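Local coordinates for ectonucleotide pyrophosphatase/phosphodiesterase family member 5 (Mus musculus, PDB 5VEO), which probably hydrolyses phosphodiester bonds of nucleotide derivatives at a zinc-dependent active site, as a member of the NPP family of ectoenzymes, at residues Leu17-Asp22 with Val217-Thr222; Pro35-Ile40 with Ile337-Gly342; Ala123-Ala128 with Leu168-Trp173; Ser148-Val153 with Asp198-Tyr203. The protein carries 1 engineered substitution. One frame throughout, in Å; residues are numbered along the deposited sequence.

Interactions 1, 2 and 3 all reach the large mixed sheet of the alkaline phosphatase-like fold. Interaction 1 joins its neighbouring strands 16-21 and 218-222. Interaction 3 lies one strand to one side, on 168-173. Interaction 2 lies one strand to the other, on 338-341, where helix 35-42 packs. Interaction 4 joins helices 149-160 and 190-210. Its centre is about 12 Å from that of interaction 1, and the centres of interactions 2 and 3 are about 19 Å apart. Along the chain, both segments of interactions 3 and 4 fall between the two strands of interaction 1. Interactions 1 and 3 both touch AMP, so this part of the sheet leads straight into the active site.

Interaction 1 of 4, residues Leu17-Asp22 with Val217-Thr222; sequences LVVSFD and VNLIVT. With ZN (zinc ion), chain E; AMP (adenosine monophosphate), chain Q.
One zinc site of this alkaline phosphatase-like fold stands at the end of a parallel strand pair, Leu17-Phe21 with Asn218-Thr222. Leu17 N donates to Asn218 O, and Ile220 N donates back to Leu17 O at 2.8 Å. Val19 N then bonds Ile220 O, and Thr222 N bonds Val19 O, also at 2.8 Å. Phe21 N to Thr222 O is longer, 3.2 Å, and more bent, with 149° at the hydrogen.

On one face, Leu17, Val19, Leu219 and Val221 pack together. Leu17 and Leu219 lie side by side and point the same way. Leu219 CD1 also slants across to Val19 CG2, 3.6 Å away. Val221 CG1 meets the edge of the Phe21 ring at CD2, 3.9 Å away.

Past the strand end, Asp22 OD1 binds a zinc ion at 1.9 Å. The metal also holds O3P of AMP at 1.8 Å, and Asp224 and His225 complete the site. Asp22 OD2 is hydrogen-bonded to Tyr172 OH, which helps fix the carboxylate.

Strand 168-173 flanks the pair on the Leu17-Phe21 side and strand 338-341 on the other. Helix 190-210 covers the Val19, Leu219 and Val221 face through Leu204 and Leu201.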
# COMPACT_ATOMS: atom_id res chain seq x y z
N LEU A 17 -14.73 -8.17 2.82
CA LEU A 17 -13.63 -8.61 1.97
C LEU A 17 -12.93 -7.37 1.43
O LEU A 17 -13.57 -6.59 0.73
CB LEU A 17 -14.14 -9.47 0.82
CG LEU A 17 -13.12 -9.87 -0.24
CD1 LEU A 17 -11.87 -10.54 0.39
CD2 LEU A 17 -13.74 -10.76 -1.27
N VAL A 18 -11.66 -7.20 1.78
CA VAL A 18 -10.83 -6.10 1.27
C VAL A 18 -9.96 -6.66 0.17
O VAL A 18 -9.20 -7.63 0.39
CB VAL A 18 -9.98 -5.45 2.37
CG1 VAL A 18 -9.14 -4.28 1.81
CG2 VAL A 18 -10.84 -4.99 3.53
N VAL A 19 -10.04 -6.05 -1.00
CA VAL A 19 -9.24 -6.43 -2.15
C VAL A 19 -8.29 -5.29 -2.46
O VAL A 19 -8.74 -4.15 -2.59
CB VAL A 19 -10.12 -6.73 -3.38
CG1 VAL A 19 -9.24 -7.15 -4.54
CG2 VAL A 19 -11.14 -7.79 -3.03
N SER A 20 -7.00 -5.61 -2.63
CA SER A 20 -6.01 -4.64 -3.11
C SER A 20 -5.48 -5.12 -4.46
O SER A 20 -4.86 -6.19 -4.54
CB SER A 20 -4.85 -4.44 -2.14
OG SER A 20 -3.90 -3.59 -2.72
N PHE A 21 -5.77 -4.35 -5.50
CA PHE A 21 -5.09 -4.49 -6.79
C PHE A 21 -3.93 -3.53 -6.73
O PHE A 21 -4.12 -2.31 -6.79
CB PHE A 21 -6.01 -4.17 -7.96
CG PHE A 21 -7.09 -5.17 -8.17
CD1 PHE A 21 -6.79 -6.43 -8.66
CD2 PHE A 21 -8.41 -4.85 -7.93
CE1 PHE A 21 -7.76 -7.35 -8.87
CE2 PHE A 21 -9.41 -5.79 -8.15
CZ PHE A 21 -9.08 -7.03 -8.62
N ASP A 22 -2.73 -4.07 -6.58
CA ASP A 22 -1.58 -3.23 -6.29
C ASP A 22 -1.38 -2.19 -7.40
O ASP A 22 -1.40 -2.52 -8.59
CB ASP A 22 -0.34 -4.11 -6.14
CG ASP A 22 0.80 -3.39 -5.45
OD1 ASP A 22 1.14 -2.28 -5.93
OD2 ASP A 22 1.32 -3.90 -4.42
N VAL A 217 -21.66 -9.91 1.94
CA VAL A 217 -20.28 -9.53 2.21
C VAL A 217 -20.13 -8.10 1.74
O VAL A 217 -20.60 -7.76 0.66
CB VAL A 217 -19.29 -10.43 1.45
CG1 VAL A 217 -17.86 -9.85 1.52
CG2 VAL A 217 -19.34 -11.86 2.00
N ASN A 218 -19.51 -7.26 2.57
CA ASN A 218 -19.14 -5.91 2.15
C ASN A 218 -17.80 -6.01 1.44
O ASN A 218 -16.78 -6.29 2.08
CB ASN A 218 -19.07 -4.99 3.36
CG ASN A 218 -20.43 -4.80 4.01
OD1 ASN A 218 -21.29 -4.12 3.47
ND2 ASN A 218 -20.65 -5.45 5.15
N LEU A 219 -17.82 -5.82 0.11
CA LEU A 219 -16.64 -5.89 -0.73
C LEU A 219 -16.04 -4.50 -0.87
O LEU A 219 -16.71 -3.58 -1.33
CB LEU A 219 -17.00 -6.45 -2.11
CG LEU A 219 -15.93 -6.41 -3.19
CD1 LEU A 219 -14.73 -7.27 -2.78
CD2 LEU A 219 -16.50 -6.88 -4.50
N ILE A 220 -14.78 -4.34 -0.48
CA ILE A 220 -14.08 -3.07 -0.56
C ILE A 220 -12.92 -3.30 -1.51
O ILE A 220 -12.10 -4.19 -1.27
CB ILE A 220 -13.60 -2.59 0.82
CG1 ILE A 220 -14.81 -2.36 1.75
CG2 ILE A 220 -12.70 -1.35 0.69
CD1 ILE A 220 -14.47 -2.10 3.16
N VAL A 221 -12.87 -2.53 -2.60
CA VAL A 221 -11.85 -2.69 -3.62
C VAL A 221 -10.99 -1.43 -3.59
O VAL A 221 -11.49 -0.32 -3.84
CB VAL A 221 -12.45 -2.91 -5.02
CG1 VAL A 221 -11.34 -3.04 -6.07
CG2 VAL A 221 -13.35 -4.14 -5.02
N THR A 222 -9.71 -1.58 -3.31
CA THR A 222 -8.85 -0.41 -3.21
C THR A 222 -7.44 -0.80 -3.65
O THR A 222 -7.25 -1.78 -4.38
CB THR A 222 -8.96 0.20 -1.80
OG1 THR A 222 -8.30 1.47 -1.76
CG2 THR A 222 -8.41 -0.71 -0.71
ZN ZN E . 2.13 -1.24 -4.62
P AMP Q . 5.37 -1.97 -4.50
O1P AMP Q . 5.88 -1.08 -3.41
O2P AMP Q . 6.13 -1.75 -5.81
O3P AMP Q . 3.86 -1.85 -4.73
O5' AMP Q . 5.62 -3.49 -4.08
C5' AMP Q . 4.79 -4.52 -4.65
C4' AMP Q . 5.52 -5.81 -4.90
O4' AMP Q . 5.70 -6.47 -3.65
C3' AMP Q . 4.72 -6.79 -5.76
O3' AMP Q . 5.29 -6.88 -7.05
C2' AMP Q . 4.84 -8.14 -5.04
O2' AMP Q . 5.28 -9.21 -5.83
C1' AMP Q . 5.81 -7.85 -3.91
N9 AMP Q . 5.51 -8.57 -2.70
C8 AMP Q . 4.41 -8.45 -1.92
N7 AMP Q . 4.52 -9.29 -0.86
C5 AMP Q . 5.71 -9.92 -0.98
C6 AMP Q . 6.47 -10.93 -0.21
N6 AMP Q . 5.96 -11.43 0.92
N1 AMP Q . 7.67 -11.32 -0.68
C2 AMP Q . 8.21 -10.83 -1.81
N3 AMP Q . 7.60 -9.91 -2.56
C4 AMP Q . 6.36 -9.45 -2.19

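Interaction 2 of 4, residues Pro35-Ile40 with Ile337-Gly342; sequences PHFHYI and IFLAHG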
# COMPACT_ATOMS: atom_id res chain seq x y z
N PRO A 35 -16.23 -2.14 -17.11
CA PRO A 35 -17.64 -2.43 -16.77
C PRO A 35 -17.82 -3.03 -15.40
O PRO A 35 -18.85 -2.75 -14.77
CB PRO A 35 -18.06 -3.41 -17.88
CG PRO A 35 -16.78 -3.95 -18.45
CD PRO A 35 -15.81 -2.81 -18.35
N HIS A 36 -16.87 -3.83 -14.91
CA HIS A 36 -17.09 -4.44 -13.60
C HIS A 36 -16.83 -3.45 -12.47
O HIS A 36 -17.58 -3.43 -11.49
CB HIS A 36 -16.25 -5.70 -13.48
CG HIS A 36 -16.66 -6.74 -14.47
ND1 HIS A 36 -15.93 -7.03 -15.60
CD2 HIS A 36 -17.78 -7.49 -14.54
CE1 HIS A 36 -16.56 -7.97 -16.29
NE2 HIS A 36 -17.68 -8.26 -15.67
N PHE A 37 -15.81 -2.59 -12.61
CA PHE A 37 -15.69 -1.49 -11.66
C PHE A 37 -16.94 -0.62 -11.69
O PHE A 37 -17.45 -0.21 -10.64
CB PHE A 37 -14.45 -0.64 -11.95
CG PHE A 37 -13.15 -1.27 -11.48
CD1 PHE A 37 -12.67 -1.04 -10.21
CD2 PHE A 37 -12.41 -2.09 -12.32
CE1 PHE A 37 -11.48 -1.61 -9.76
CE2 PHE A 37 -11.21 -2.65 -11.88
CZ PHE A 37 -10.76 -2.42 -10.60
N HIS A 38 -17.46 -0.32 -12.89
CA HIS A 38 -18.63 0.55 -12.99
C HIS A 38 -19.88 -0.12 -12.44
O HIS A 38 -20.76 0.56 -11.89
CB HIS A 38 -18.80 0.99 -14.45
CG HIS A 38 -17.94 2.16 -14.81
ND1 HIS A 38 -16.60 2.03 -15.10
CD2 HIS A 38 -18.21 3.49 -14.88
CE1 HIS A 38 -16.09 3.22 -15.36
NE2 HIS A 38 -17.05 4.12 -15.22
N TYR A 39 -19.96 -1.46 -12.50
CA TYR A 39 -21.07 -2.17 -11.89
C TYR A 39 -21.06 -2.00 -10.37
O TYR A 39 -22.11 -1.76 -9.76
CB TYR A 39 -20.99 -3.65 -12.27
CG TYR A 39 -22.02 -4.52 -11.62
CD1 TYR A 39 -23.34 -4.53 -12.08
CD2 TYR A 39 -21.70 -5.34 -10.56
CE1 TYR A 39 -24.30 -5.35 -11.48
CE2 TYR A 39 -22.64 -6.16 -9.96
CZ TYR A 39 -23.94 -6.16 -10.42
OH TYR A 39 -24.87 -6.98 -9.80
N ILE A 40 -19.89 -2.09 -9.74
CA ILE A 40 -19.80 -1.82 -8.31
C ILE A 40 -20.17 -0.38 -8.00
O ILE A 40 -20.89 -0.09 -7.03
CB ILE A 40 -18.40 -2.17 -7.78
CG1 ILE A 40 -18.23 -3.70 -7.78
CG2 ILE A 40 -18.20 -1.60 -6.38
CD1 ILE A 40 -16.88 -4.19 -7.37
N ILE A 337 -7.44 3.95 -6.20
CA ILE A 337 -8.89 3.78 -6.29
C ILE A 337 -9.45 3.39 -4.93
O ILE A 337 -8.78 2.75 -4.10
CB ILE A 337 -9.31 2.71 -7.31
CG1 ILE A 337 -8.61 1.38 -6.99
CG2 ILE A 337 -9.18 3.20 -8.71
CD1 ILE A 337 -9.32 0.16 -7.49
N PHE A 338 -10.73 3.71 -4.73
CA PHE A 338 -11.51 3.15 -3.63
C PHE A 338 -12.97 3.05 -4.05
O PHE A 338 -13.59 4.05 -4.42
CB PHE A 338 -11.39 4.01 -2.37
CG PHE A 338 -12.13 3.44 -1.18
CD1 PHE A 338 -11.45 2.72 -0.22
CD2 PHE A 338 -13.50 3.62 -1.04
CE1 PHE A 338 -12.13 2.19 0.88
CE2 PHE A 338 -14.17 3.09 0.03
CZ PHE A 338 -13.48 2.37 1.00
N LEU A 339 -13.52 1.84 -3.97
CA LEU A 339 -14.94 1.63 -4.23
C LEU A 339 -15.41 0.46 -3.39
O LEU A 339 -14.60 -0.34 -2.92
CB LEU A 339 -15.22 1.43 -5.72
CG LEU A 339 -14.71 0.27 -6.55
CD1 LEU A 339 -15.45 0.22 -7.90
CD2 LEU A 339 -13.19 0.37 -6.77
N ALA A 340 -16.71 0.36 -3.18
CA ALA A 340 -17.19 -0.72 -2.33
C ALA A 340 -18.66 -1.02 -2.62
O ALA A 340 -19.40 -0.18 -3.13
CB ALA A 340 -17.01 -0.38 -0.86
N HIS A 341 -19.05 -2.25 -2.26
CA HIS A 341 -20.42 -2.72 -2.44
C HIS A 341 -20.76 -3.65 -1.30
O HIS A 341 -19.95 -4.49 -0.93
CB HIS A 341 -20.59 -3.50 -3.75
CG HIS A 341 -21.86 -4.28 -3.81
ND1 HIS A 341 -21.97 -5.55 -3.28
CD2 HIS A 341 -23.07 -3.97 -4.31
CE1 HIS A 341 -23.21 -5.98 -3.46
NE2 HIS A 341 -23.90 -5.05 -4.08
N GLY A 342 -21.97 -3.51 -0.75
CA GLY A 342 -22.45 -4.50 0.19
C GLY A 342 -23.61 -3.98 0.99
O GLY A 342 -24.06 -2.84 0.85
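Leu339 meets both Phe37 and Ile40 at about a right angle. Both its methyls touch Phe37. CD2 lies at the edge of the Phe37 ring, in its plane, 3.8 Å from Phe37 CD1. Leu339 CD1 meets that ring atom too, and also touches Ile40 CG2 at 3.6 Å. It rests 3.4 Å from the backbone oxygen Phe37 O as well, so the leucine reaches right up to the helix backbone. With chi1 at 64°, Leu339 CG sits between its own backbone N and carbonyl carbon, and this directs the fork at the helix.

Ile337 crosses Phe37 at about a right angle too. Its CD1 comes 3.6 Å from Phe37 CE1, beside the leucine contact on the same ring. At the other end, the CG2 branch of Ile40 reaches the strand itself. It lies 3.7 Å from Ala340 O and 4.0 Å from His341 CB. A glycine in place of Leu339 would probably open a gap between Phe37 and Ile40 and leave the phenylalanine ring edge without its methyl neighbour.

All the touching residues are buried, and the contact is apolar. Leu201 of helix 190-210 touches both Phe37 and Ile40, and Val221 of the next strand touches Leu339. This is helix-on-sheet packing of an alpha/beta fold: the 35-40 part of helix 35-42 runs at 63° to strand 338-341 of the central sheet.

Interaction 3 of 4, residues Ala123-Ala128 with Leu168-Trp173; sequences AMWPGA and LGFLYW. With AMP (adenosine monophosphate), chain Q.
Trp125 packs tightly on Phe170, and Met124 and Pro126 on Tyr172. The edge of the Phe170 ring points at the indole face, with the planes at 55° and the centroid of the five-membered ring 4.9 Å from that of Phe170. Phe170 CD1 stands over the centre of the indole, and Phe170 CB packs on Trp125 CE3 at 3.7 Å. Pro126 CD lies over the opposite indole face, toward its rim. The same carbon makes a CH-pi contact with Tyr172, 4.0 Å from that ring's centroid. Met124 O lies 3.1 Å from Tyr172 CD2. Trp125 CG is anti to the backbone N (chi1 -175°), which sets the indole between Phe170 and Pro126. With an alanine in place of Trp125, the edge of Phe170 is likely to face a gap, and Pro126 would probably lose the indole face it lies on.

The Ala123 end is looser in its side chains: Ala123 CB and Leu171 CD1 are 4.1 Å apart. Its backbone is still joined in parallel fashion, with Ala123 N bonded to Phe170 O at 2.8 Å. The Tyr172 N to Ala123 O bond is longer, 3.2 Å, and more bent (148° at the hydrogen). After Pro126, the type II turn from Trp125 to Ala128 carries the chain off the strand.

Tyr172 OH, the partner of Asp22, comes 3.5 Å from C3' of AMP. Strand 168-173 runs between strands 120-123 and 16-21. Helix 58-67 packs on Trp125 and Phe170, and helix 149-160 on Ala123 and Leu171.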
# COMPACT_ATOMS: atom_id res chain seq x y z
N ALA A 123 -5.25 -13.96 1.49
CA ALA A 123 -4.74 -14.58 0.28
C ALA A 123 -3.74 -13.60 -0.36
O ALA A 123 -4.10 -12.77 -1.20
CB ALA A 123 -5.88 -14.92 -0.64
N MET A 124 -2.50 -13.67 0.12
CA MET A 124 -1.30 -12.99 -0.38
C MET A 124 -1.21 -11.53 0.05
O MET A 124 -0.34 -10.79 -0.46
CB MET A 124 -1.18 -13.09 -1.90
CG MET A 124 -1.31 -14.52 -2.41
SD MET A 124 -0.19 -15.64 -1.56
CE MET A 124 -0.36 -17.12 -2.57
N TRP A 125 -2.01 -11.10 1.02
CA TRP A 125 -1.95 -9.73 1.52
C TRP A 125 -0.61 -9.47 2.22
O TRP A 125 -0.19 -10.28 3.06
CB TRP A 125 -3.10 -9.50 2.50
CG TRP A 125 -3.20 -8.09 2.99
CD1 TRP A 125 -2.55 -7.53 4.04
CD2 TRP A 125 -4.03 -7.07 2.44
NE1 TRP A 125 -2.91 -6.20 4.17
CE2 TRP A 125 -3.84 -5.91 3.20
CE3 TRP A 125 -4.93 -7.04 1.37
CZ2 TRP A 125 -4.51 -4.71 2.93
CZ3 TRP A 125 -5.59 -5.86 1.10
CH2 TRP A 125 -5.38 -4.72 1.88
N PRO A 126 0.05 -8.35 1.94
CA PRO A 126 1.34 -8.05 2.59
C PRO A 126 1.32 -8.18 4.11
O PRO A 126 0.49 -7.59 4.80
CB PRO A 126 1.60 -6.60 2.15
CG PRO A 126 1.01 -6.56 0.80
CD PRO A 126 -0.26 -7.36 0.89
N GLY A 127 2.28 -8.95 4.63
CA GLY A 127 2.41 -9.17 6.05
C GLY A 127 1.50 -10.23 6.64
O GLY A 127 1.68 -10.61 7.81
N ALA A 128 0.51 -10.73 5.89
CA ALA A 128 -0.43 -11.68 6.45
C ALA A 128 0.20 -13.05 6.71
O ALA A 128 -0.35 -13.83 7.50
CB ALA A 128 -1.65 -11.81 5.54
N LEU A 168 -13.81 -11.77 7.87
CA LEU A 168 -12.91 -10.72 7.38
C LEU A 168 -11.88 -11.38 6.48
O LEU A 168 -11.12 -12.26 6.92
CB LEU A 168 -12.22 -10.00 8.53
CG LEU A 168 -11.08 -9.06 8.16
CD1 LEU A 168 -11.64 -7.94 7.30
CD2 LEU A 168 -10.44 -8.53 9.42
N GLY A 169 -11.88 -10.99 5.21
CA GLY A 169 -10.94 -11.52 4.24
C GLY A 169 -10.13 -10.42 3.57
O GLY A 169 -10.59 -9.28 3.42
N PHE A 170 -8.90 -10.78 3.18
CA PHE A 170 -7.97 -9.90 2.48
C PHE A 170 -7.47 -10.62 1.24
O PHE A 170 -6.98 -11.74 1.34
CB PHE A 170 -6.78 -9.51 3.36
CG PHE A 170 -7.16 -8.67 4.52
CD1 PHE A 170 -7.26 -7.29 4.37
CD2 PHE A 170 -7.45 -9.24 5.75
CE1 PHE A 170 -7.63 -6.49 5.43
CE2 PHE A 170 -7.81 -8.44 6.82
CZ PHE A 170 -7.92 -7.06 6.66
N LEU A 171 -7.58 -9.97 0.09
CA LEU A 171 -7.19 -10.53 -1.20
C LEU A 171 -6.28 -9.53 -1.89
O LEU A 171 -6.62 -8.35 -1.97
CB LEU A 171 -8.42 -10.83 -2.05
CG LEU A 171 -8.25 -11.24 -3.50
CD1 LEU A 171 -7.49 -12.56 -3.59
CD2 LEU A 171 -9.60 -11.34 -4.23
N TYR A 172 -5.14 -10.00 -2.38
CA TYR A 172 -4.12 -9.15 -2.97
C TYR A 172 -3.75 -9.69 -4.35
O TYR A 172 -3.63 -10.91 -4.56
CB TYR A 172 -2.90 -9.11 -2.05
CG TYR A 172 -1.69 -8.40 -2.61
CD1 TYR A 172 -1.62 -7.02 -2.64
CD2 TYR A 172 -0.63 -9.12 -3.11
CE1 TYR A 172 -0.51 -6.37 -3.15
CE2 TYR A 172 0.48 -8.50 -3.62
CZ TYR A 172 0.53 -7.12 -3.65
OH TYR A 172 1.64 -6.52 -4.17
N TRP A 173 -3.53 -8.76 -5.29
CA TRP A 173 -3.06 -9.06 -6.63
C TRP A 173 -2.02 -8.03 -7.04
O TRP A 173 -2.15 -6.85 -6.69
CB TRP A 173 -4.23 -9.08 -7.62
CG TRP A 173 -3.92 -9.55 -9.01
CD1 TRP A 173 -4.07 -8.83 -10.17
CD2 TRP A 173 -3.41 -10.83 -9.39
NE1 TRP A 173 -3.70 -9.60 -11.25
CE2 TRP A 173 -3.29 -10.83 -10.80
CE3 TRP A 173 -3.05 -11.98 -8.68
CZ2 TRP A 173 -2.81 -11.93 -11.50
CZ3 TRP A 173 -2.59 -13.08 -9.38
CH2 TRP A 173 -2.47 -13.04 -10.78
P AMP Q . 5.37 -1.97 -4.50
O1P AMP Q . 5.88 -1.08 -3.41
O2P AMP Q . 6.13 -1.75 -5.81
O3P AMP Q . 3.86 -1.85 -4.73
O5' AMP Q . 5.62 -3.49 -4.08
C5' AMP Q . 4.79 -4.52 -4.65
C4' AMP Q . 5.52 -5.81 -4.90
O4' AMP Q . 5.70 -6.47 -3.65
C3' AMP Q . 4.72 -6.79 -5.76
O3' AMP Q . 5.29 -6.88 -7.05
C2' AMP Q . 4.84 -8.14 -5.04
O2' AMP Q . 5.28 -9.21 -5.83
C1' AMP Q . 5.81 -7.85 -3.91
N9 AMP Q . 5.51 -8.57 -2.70
C8 AMP Q . 4.41 -8.45 -1.92
N7 AMP Q . 4.52 -9.29 -0.86
C5 AMP Q . 5.71 -9.92 -0.98
C6 AMP Q . 6.47 -10.93 -0.21
N6 AMP Q . 5.96 -11.43 0.92
N1 AMP Q . 7.67 -11.32 -0.68
C2 AMP Q . 8.21 -10.83 -1.81
N3 AMP Q . 7.60 -9.91 -2.56
C4 AMP Q . 6.36 -9.45 -2.19

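Interaction 4 of 4, residues Ser148-Val153 with Asp198-Tyr203; sequences SFEDRV and DHKLGY
Lys200 lays its aliphatic chain over one face of the Phe149 ring, the two side chains running past each other in opposite directions. Lys200 CB makes a CH-pi contact 3.9 Å from the ring centroid, and Lys200 CE reaches back to Phe149 CB at 3.6 Å. Val153 CG2 lies on the opposite face of the ring, so the phenyl is held between the lysine chain and a valine of its own helix.

Tyr203 makes the second overlap. Glu150 CG sits over its ring face, 3.8 Å from the centroid, and the two side chains cross at about a right angle. Val153 CG1 touches Tyr203 CE2 at 4.0 Å.

The polar ends meet through water. One water lies at the tyrosine ring edge, in plane, and links Tyr203 OH to Glu150 O at 2.7 Å from each. A second donates to Glu150 OE2 and accepts from Lys200 NZ. The bend at the end of the lysine chain (chi4 56°) turns the amine off the ring. Glu150 OE2 stays 4.3 Å from Lys200 NZ, beyond a salt bridge; that amine makes its salt bridge with Asp196. Ser148 OG caps helix 149-160 by accepting from Asp151 N.

Helices 149-160 and 190-210 are thus joined by CH-pi and apolar packing, with water between the opposite charges. Glu150 and Lys200 probably still attract each other, but through a shared water and not as a direct salt bridge.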
# COMPACT_ATOMS: atom_id res chain seq x y z
N SER A 148 -2.35 -18.13 -9.06
CA SER A 148 -3.25 -17.41 -9.93
C SER A 148 -4.27 -16.62 -9.11
O SER A 148 -4.59 -16.94 -7.95
CB SER A 148 -3.99 -18.38 -10.85
OG SER A 148 -4.92 -19.13 -10.09
N PHE A 149 -4.79 -15.56 -9.73
CA PHE A 149 -5.86 -14.80 -9.11
C PHE A 149 -7.05 -15.69 -8.80
O PHE A 149 -7.65 -15.59 -7.72
CB PHE A 149 -6.29 -13.67 -10.04
CG PHE A 149 -7.33 -12.81 -9.45
CD1 PHE A 149 -8.66 -12.94 -9.82
CD2 PHE A 149 -7.00 -11.86 -8.50
CE1 PHE A 149 -9.63 -12.13 -9.28
CE2 PHE A 149 -7.97 -11.05 -7.95
CZ PHE A 149 -9.28 -11.19 -8.33
N GLU A 150 -7.39 -16.59 -9.72
CA GLU A 150 -8.54 -17.47 -9.54
C GLU A 150 -8.34 -18.40 -8.35
O GLU A 150 -9.29 -18.68 -7.60
CB GLU A 150 -8.77 -18.26 -10.84
CG GLU A 150 -9.16 -17.37 -12.05
CD GLU A 150 -8.03 -16.49 -12.60
OE1 GLU A 150 -6.83 -16.86 -12.43
OE2 GLU A 150 -8.35 -15.42 -13.20
N ASP A 151 -7.11 -18.86 -8.13
CA ASP A 151 -6.85 -19.70 -6.96
C ASP A 151 -6.94 -18.90 -5.67
O ASP A 151 -7.40 -19.41 -4.64
CB ASP A 151 -5.49 -20.37 -7.09
CG ASP A 151 -5.53 -21.59 -8.01
OD1 ASP A 151 -6.64 -22.06 -8.31
OD2 ASP A 151 -4.45 -22.08 -8.42
N ARG A 152 -6.48 -17.64 -5.69
CA ARG A 152 -6.61 -16.79 -4.52
C ARG A 152 -8.08 -16.55 -4.19
O ARG A 152 -8.48 -16.64 -3.02
CB ARG A 152 -5.89 -15.45 -4.75
CG ARG A 152 -4.41 -15.62 -4.95
CD ARG A 152 -3.70 -14.29 -5.24
NE ARG A 152 -2.46 -14.52 -5.98
CZ ARG A 152 -1.42 -13.67 -6.04
NH1 ARG A 152 -1.43 -12.53 -5.36
NH2 ARG A 152 -0.35 -13.99 -6.75
N VAL A 153 -8.89 -16.26 -5.21
CA VAL A 153 -10.33 -16.08 -5.02
C VAL A 153 -10.94 -17.36 -4.45
O VAL A 153 -11.78 -17.31 -3.54
CB VAL A 153 -10.99 -15.68 -6.34
CG1 VAL A 153 -12.50 -15.76 -6.25
CG2 VAL A 153 -10.54 -14.27 -6.70
N ASP A 198 -10.06 -5.43 -14.56
CA ASP A 198 -11.51 -5.33 -14.55
C ASP A 198 -12.15 -6.70 -14.76
O ASP A 198 -13.11 -7.06 -14.07
CB ASP A 198 -11.99 -4.35 -15.62
CG ASP A 198 -13.49 -4.18 -15.62
OD1 ASP A 198 -13.99 -3.38 -14.77
OD2 ASP A 198 -14.14 -4.88 -16.44
N HIS A 199 -11.61 -7.48 -15.70
CA HIS A 199 -12.10 -8.83 -15.92
C HIS A 199 -11.96 -9.69 -14.67
O HIS A 199 -12.88 -10.43 -14.31
CB HIS A 199 -11.35 -9.46 -17.10
CG HIS A 199 -11.97 -10.72 -17.60
ND1 HIS A 199 -11.42 -11.97 -17.37
CD2 HIS A 199 -13.10 -10.94 -18.31
CE1 HIS A 199 -12.18 -12.89 -17.93
NE2 HIS A 199 -13.21 -12.29 -18.51
N LYS A 200 -10.83 -9.58 -13.97
CA LYS A 200 -10.62 -10.34 -12.73
C LYS A 200 -11.60 -9.91 -11.65
O LYS A 200 -12.13 -10.75 -10.91
CB LYS A 200 -9.19 -10.19 -12.26
CG LYS A 200 -8.24 -11.02 -13.10
CD LYS A 200 -6.82 -10.83 -12.68
CE LYS A 200 -5.95 -11.95 -13.23
NZ LYS A 200 -6.02 -12.09 -14.70
N LEU A 201 -11.87 -8.61 -11.55
CA LEU A 201 -12.89 -8.16 -10.62
C LEU A 201 -14.24 -8.79 -10.97
O LEU A 201 -14.99 -9.23 -10.09
CB LEU A 201 -12.97 -6.64 -10.63
CG LEU A 201 -14.02 -6.00 -9.72
CD1 LEU A 201 -13.86 -6.43 -8.26
CD2 LEU A 201 -14.03 -4.49 -9.89
N GLY A 202 -14.55 -8.86 -12.27
CA GLY A 202 -15.77 -9.53 -12.70
C GLY A 202 -15.82 -10.99 -12.30
O GLY A 202 -16.87 -11.50 -11.89
N TYR A 203 -14.69 -11.68 -12.39
CA TYR A 203 -14.59 -13.06 -11.93
C TYR A 203 -14.91 -13.17 -10.43
O TYR A 203 -15.66 -14.05 -10.00
CB TYR A 203 -13.19 -13.59 -12.22
CG TYR A 203 -12.99 -15.02 -11.81
CD1 TYR A 203 -13.32 -16.06 -12.67
CD2 TYR A 203 -12.49 -15.34 -10.56
CE1 TYR A 203 -13.13 -17.38 -12.30
CE2 TYR A 203 -12.29 -16.67 -10.17
CZ TYR A 203 -12.63 -17.67 -11.05
OH TYR A 203 -12.45 -18.98 -10.69
O HOH W 1 -11.88 -19.30 -8.09
O HOH W 2 -7.14 -14.62 -15.32